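Local coordinates for protein lytic polysaccharide monooxygenase ([Kitasatospora] papulosa, PDB 6NDQ) that probably cleaves the glycosidic bonds of recalcitrant polysaccharides such as cellulose by copper-dependent oxidation, at residues V4-S9 with K90-T95; W35-A40 with D81-V86. All blocks are in the same frame, centred on the assembly; numbering follows the deposited sequence.

Contact 1: V4-S9 with K90-T95; sequences VVDPAS and KTTDIT
T92 OG1 is held by two waters, and both lead to the backbone of A8. The first water lies 3.0 Å from OG1 and accepts the N-H of A8, with A8 N also at 3.0 Å. The second lies 2.9 Å from OG1 and 2.6 Å from A8 O; it probably gives A8 O a proton but has other acceptors within reach. The two waters stand about 98° apart at OG1, and through them this one hydroxyl is linked to both A8 N and A8 O. This is where the two sheets of the immunoglobulin-like beta sandwich meet at their edges. Strand 2-6 borders one sheet beside 97-104, with a classic beta bulge at V5 and D6 facing K101; 92-94 runs parallel to 175-185 in the other.

The closest direct contact is apolar. P7 follows a cis peptide bond, and its ring turns CB onto T92 CB at 3.8 Å, with I94 CG2 farther along at 4.5 Å. T92's chi1 of -64° sets OG1 anti to the carbonyl carbon and beside the backbone N; OG1 can then meet the waters while CG2 lies alongside the proline, 4.1 Å from P7 CB. S181 on strand 175-185 bonds to P7 O. Beyond A8 comes S9, the N-cap of helix 10-18, and S9 N closes the turn on V4 O at 2.9 Å.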
# COMPACT_ATOMS: atom_id res chain seq x y z
N VAL A 4 2.21 3.59 -4.66
CA VAL A 4 1.54 2.74 -5.63
C VAL A 4 0.23 3.43 -5.98
O VAL A 4 -0.56 3.75 -5.08
CB VAL A 4 1.30 1.33 -5.07
CG1 VAL A 4 0.43 0.52 -6.06
CG2 VAL A 4 2.59 0.57 -4.82
N VAL A 5 0.01 3.70 -7.27
CA VAL A 5 -1.18 4.42 -7.73
C VAL A 5 -2.15 3.47 -8.41
O VAL A 5 -3.34 3.82 -8.57
CB VAL A 5 -0.81 5.57 -8.68
CG1 VAL A 5 0.15 6.53 -7.98
CG2 VAL A 5 -0.17 5.01 -9.96
N ASP A 6 -1.72 2.30 -8.78
CA ASP A 6 -2.59 1.31 -9.39
C ASP A 6 -2.03 -0.08 -9.10
O ASP A 6 -0.95 -0.42 -9.60
CB ASP A 6 -2.68 1.57 -10.90
CG ASP A 6 -3.84 0.84 -11.53
OD1 ASP A 6 -4.74 0.41 -10.79
OD2 ASP A 6 -3.84 0.71 -12.78
N PRO A 7 -2.71 -0.90 -8.28
CA PRO A 7 -3.94 -0.61 -7.53
C PRO A 7 -3.63 0.40 -6.44
O PRO A 7 -2.69 0.14 -5.69
CB PRO A 7 -4.33 -1.97 -6.95
CG PRO A 7 -3.03 -2.74 -6.87
CD PRO A 7 -2.24 -2.28 -8.06
N ALA A 8 -4.36 1.51 -6.38
CA ALA A 8 -3.99 2.64 -5.54
C ALA A 8 -3.77 2.19 -4.10
O ALA A 8 -4.49 1.32 -3.59
CB ALA A 8 -5.10 3.71 -5.58
N SER A 9 -2.72 2.72 -3.46
CA SER A 9 -2.53 2.42 -2.06
C SER A 9 -3.64 3.04 -1.20
O SER A 9 -4.51 3.80 -1.69
CB SER A 9 -1.14 2.89 -1.62
OG SER A 9 -1.00 4.28 -1.85
N LYS A 90 -11.82 0.40 0.60
CA LYS A 90 -12.24 0.31 -0.80
C LYS A 90 -11.18 -0.41 -1.62
O LYS A 90 -9.98 -0.15 -1.48
CB LYS A 90 -12.50 1.70 -1.40
CG LYS A 90 -13.50 2.55 -0.62
CD LYS A 90 -14.88 1.90 -0.60
CE LYS A 90 -15.84 2.68 0.28
NZ LYS A 90 -17.25 2.16 0.16
N THR A 91 -11.63 -1.33 -2.46
CA THR A 91 -10.76 -2.20 -3.25
C THR A 91 -10.67 -1.74 -4.70
O THR A 91 -11.51 -0.98 -5.19
CB THR A 91 -11.25 -3.65 -3.22
OG1 THR A 91 -12.58 -3.71 -3.78
CG2 THR A 91 -11.28 -4.17 -1.78
N THR A 92 -9.62 -2.22 -5.37
CA THR A 92 -9.47 -2.17 -6.82
C THR A 92 -9.61 -3.58 -7.35
O THR A 92 -8.95 -4.50 -6.84
CB THR A 92 -8.11 -1.60 -7.24
OG1 THR A 92 -8.00 -0.24 -6.82
CG2 THR A 92 -7.96 -1.66 -8.75
N ASP A 93 -10.49 -3.75 -8.33
CA ASP A 93 -10.59 -5.02 -9.05
C ASP A 93 -9.28 -5.31 -9.78
O ASP A 93 -8.74 -4.44 -10.48
CB ASP A 93 -11.73 -4.97 -10.05
CG ASP A 93 -13.01 -5.52 -9.50
OD1 ASP A 93 -13.20 -5.47 -8.26
OD2 ASP A 93 -13.82 -6.03 -10.30
N ILE A 94 -8.78 -6.53 -9.63
CA ILE A 94 -7.64 -6.99 -10.41
C ILE A 94 -7.90 -8.44 -10.80
O ILE A 94 -8.75 -9.12 -10.22
CB ILE A 94 -6.30 -6.87 -9.64
CG1 ILE A 94 -6.33 -7.74 -8.38
CG2 ILE A 94 -6.00 -5.40 -9.30
CD1 ILE A 94 -5.01 -7.71 -7.61
N THR A 95 -7.17 -8.91 -11.81
CA THR A 95 -7.18 -10.31 -12.22
C THR A 95 -5.98 -11.04 -11.63
O THR A 95 -5.07 -10.42 -11.08
CB THR A 95 -7.18 -10.41 -13.75
OG1 THR A 95 -5.99 -9.79 -14.27
CG2 THR A 95 -8.39 -9.70 -14.31
O HOH W 1 -6.63 1.96 -8.26
O HOH W 2 -6.26 -0.34 -4.49

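Contact 2: W35-A40 with D81-V86; sequences WQAWQA and DSLDSV
Q36 reaches from its helix to the 3-10 turn 81-84 and uses its whole carboxamide there. Its NE2 donates to S82 O at 2.8 Å, nearly straight at 170°, with the acceptor lying in the amide plane. NE2 also bonds to M33 O, one turn earlier in the chain, so the nitrogen is gripped by two carbonyls. OE1 in turn accepts the hydroxyl of S85, OG to OE1 2.8 Å, which comes from above the carbonyl plane, off the lone pairs. With nitrogen and oxygen each engaged, the amide's flip state is fixed. S82 O takes a second, weak bond from S85 N, making it a shared acceptor for the turn and the glutamine. The bend of Q36 at chi2 (94°) swings the amide across to the turn. Cut back to an alanine, this position would probably leave S82 O and S85 OG without their mates on the helix and open a gap beside the turn.

S82 OG rests 3.3 Å from A37 CA, A40 CB meets S82 CB at 4.0 Å, and A37 CB reaches L83 CD2 at 4.4 Å. Elsewhere on the turn, L83 O bonds to R10, S85 O to W89, and D81 salt-bridges R74. L83 also packs on L51 and C70 in loops and on N11 of helix 10-18. Helices 27-30 and 43-46 back helix 32-40: A37 touches M45, while W38 packs on M27 and edge-to-face with W46.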
# COMPACT_ATOMS: atom_id res chain seq x y z
N TRP A 35 -12.55 7.85 6.14
CA TRP A 35 -13.04 8.80 7.13
C TRP A 35 -12.24 8.72 8.42
O TRP A 35 -11.78 9.75 8.94
CB TRP A 35 -14.52 8.55 7.42
CG TRP A 35 -15.06 9.39 8.52
CD1 TRP A 35 -15.47 10.69 8.43
CD2 TRP A 35 -15.25 9.00 9.87
NE1 TRP A 35 -15.90 11.14 9.66
CE2 TRP A 35 -15.78 10.11 10.56
CE3 TRP A 35 -15.02 7.81 10.57
CZ2 TRP A 35 -16.09 10.07 11.91
CZ3 TRP A 35 -15.33 7.77 11.93
CH2 TRP A 35 -15.86 8.89 12.58
N GLN A 36 -12.07 7.51 8.96
CA GLN A 36 -11.30 7.40 10.20
C GLN A 36 -9.86 7.80 9.99
O GLN A 36 -9.24 8.31 10.92
CB GLN A 36 -11.37 5.98 10.81
CG GLN A 36 -10.81 4.85 9.94
CD GLN A 36 -9.34 4.52 10.24
OE1 GLN A 36 -8.93 4.53 11.39
NE2 GLN A 36 -8.57 4.21 9.20
N ALA A 37 -9.32 7.65 8.76
CA ALA A 37 -7.96 8.11 8.47
C ALA A 37 -7.89 9.63 8.39
O ALA A 37 -6.99 10.26 8.98
CB ALA A 37 -7.46 7.47 7.17
N TRP A 38 -8.80 10.26 7.64
CA TRP A 38 -8.83 11.72 7.60
C TRP A 38 -9.00 12.32 9.00
O TRP A 38 -8.36 13.33 9.35
CB TRP A 38 -9.94 12.19 6.65
CG TRP A 38 -9.56 12.17 5.19
CD1 TRP A 38 -9.96 11.27 4.24
CD2 TRP A 38 -8.66 13.08 4.52
NE1 TRP A 38 -9.40 11.58 3.03
CE2 TRP A 38 -8.59 12.68 3.17
CE3 TRP A 38 -7.92 14.19 4.92
CZ2 TRP A 38 -7.83 13.36 2.22
CZ3 TRP A 38 -7.14 14.87 3.97
CH2 TRP A 38 -7.11 14.45 2.64
N GLN A 39 -9.87 11.71 9.83
CA GLN A 39 -10.10 12.17 11.19
C GLN A 39 -8.82 12.14 12.01
O GLN A 39 -8.49 13.11 12.70
CB GLN A 39 -11.16 11.31 11.88
CG GLN A 39 -12.59 11.64 11.47
CD GLN A 39 -13.11 12.90 12.17
OE1 GLN A 39 -13.16 12.98 13.39
NE2 GLN A 39 -13.47 13.89 11.38
N ALA A 40 -8.10 11.01 11.95
CA ALA A 40 -6.95 10.82 12.84
C ALA A 40 -5.78 11.70 12.43
O ALA A 40 -5.11 12.29 13.29
CB ALA A 40 -6.55 9.34 12.87
N ASP A 81 -0.59 6.01 11.07
CA ASP A 81 -1.09 4.98 11.99
C ASP A 81 -2.42 4.43 11.48
O ASP A 81 -2.63 3.22 11.44
CB ASP A 81 -1.33 5.57 13.39
CG ASP A 81 -0.13 5.44 14.32
OD1 ASP A 81 0.72 4.56 14.08
OD2 ASP A 81 -0.10 6.23 15.30
N SER A 82 -3.32 5.34 11.09
CA SER A 82 -4.69 4.94 10.79
C SER A 82 -4.81 4.11 9.52
O SER A 82 -5.89 3.55 9.29
CB SER A 82 -5.61 6.17 10.70
OG SER A 82 -5.09 7.16 9.84
N LEU A 83 -3.74 3.97 8.72
CA LEU A 83 -3.80 3.08 7.57
C LEU A 83 -3.78 1.61 7.96
O LEU A 83 -4.07 0.75 7.11
CB LEU A 83 -2.64 3.39 6.61
CG LEU A 83 -2.50 4.86 6.17
CD1 LEU A 83 -1.50 4.95 5.08
CD2 LEU A 83 -3.89 5.36 5.64
N ASP A 84 -3.40 1.31 9.21
CA ASP A 84 -3.38 -0.02 9.81
C ASP A 84 -4.75 -0.50 10.26
O ASP A 84 -4.88 -1.67 10.64
CB ASP A 84 -2.49 -0.05 11.04
CG ASP A 84 -1.04 0.05 10.71
OD1 ASP A 84 -0.70 -0.38 9.59
OD2 ASP A 84 -0.26 0.56 11.56
N SER A 85 -5.75 0.39 10.26
CA SER A 85 -7.07 0.07 10.80
C SER A 85 -7.74 -1.04 9.98
O SER A 85 -7.50 -1.20 8.77
CB SER A 85 -7.94 1.32 10.83
OG SER A 85 -7.44 2.23 11.77
N VAL A 86 -8.59 -1.81 10.66
CA VAL A 86 -9.16 -3.04 10.12
C VAL A 86 -10.60 -2.71 9.75
O VAL A 86 -11.35 -2.21 10.60
CB VAL A 86 -9.10 -4.19 11.15
CG1 VAL A 86 -9.87 -5.37 10.68
CG2 VAL A 86 -7.64 -4.59 11.43

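From the N terminus the chain runs through strand 2-6 and the cis-proline turn of 4-9, which waits for its partner until 90-95 returns to it. Contact 1 therefore closes a loop of 80 intervening residues, rich in helix and poor in strand. Contact 2 is nested within it: helix 32-40 meets the 81-86 turn across 40 residues, and the chain then runs on through W89 into 90-95. The centres lie about 18 Å apart, and the segments adjoin in sequence without touching otherwise. Contact 2 pins helix 32-40 to the 81-86 turn inside this largely helical region, while contact 1 joins the two sheet edges between which the region lies.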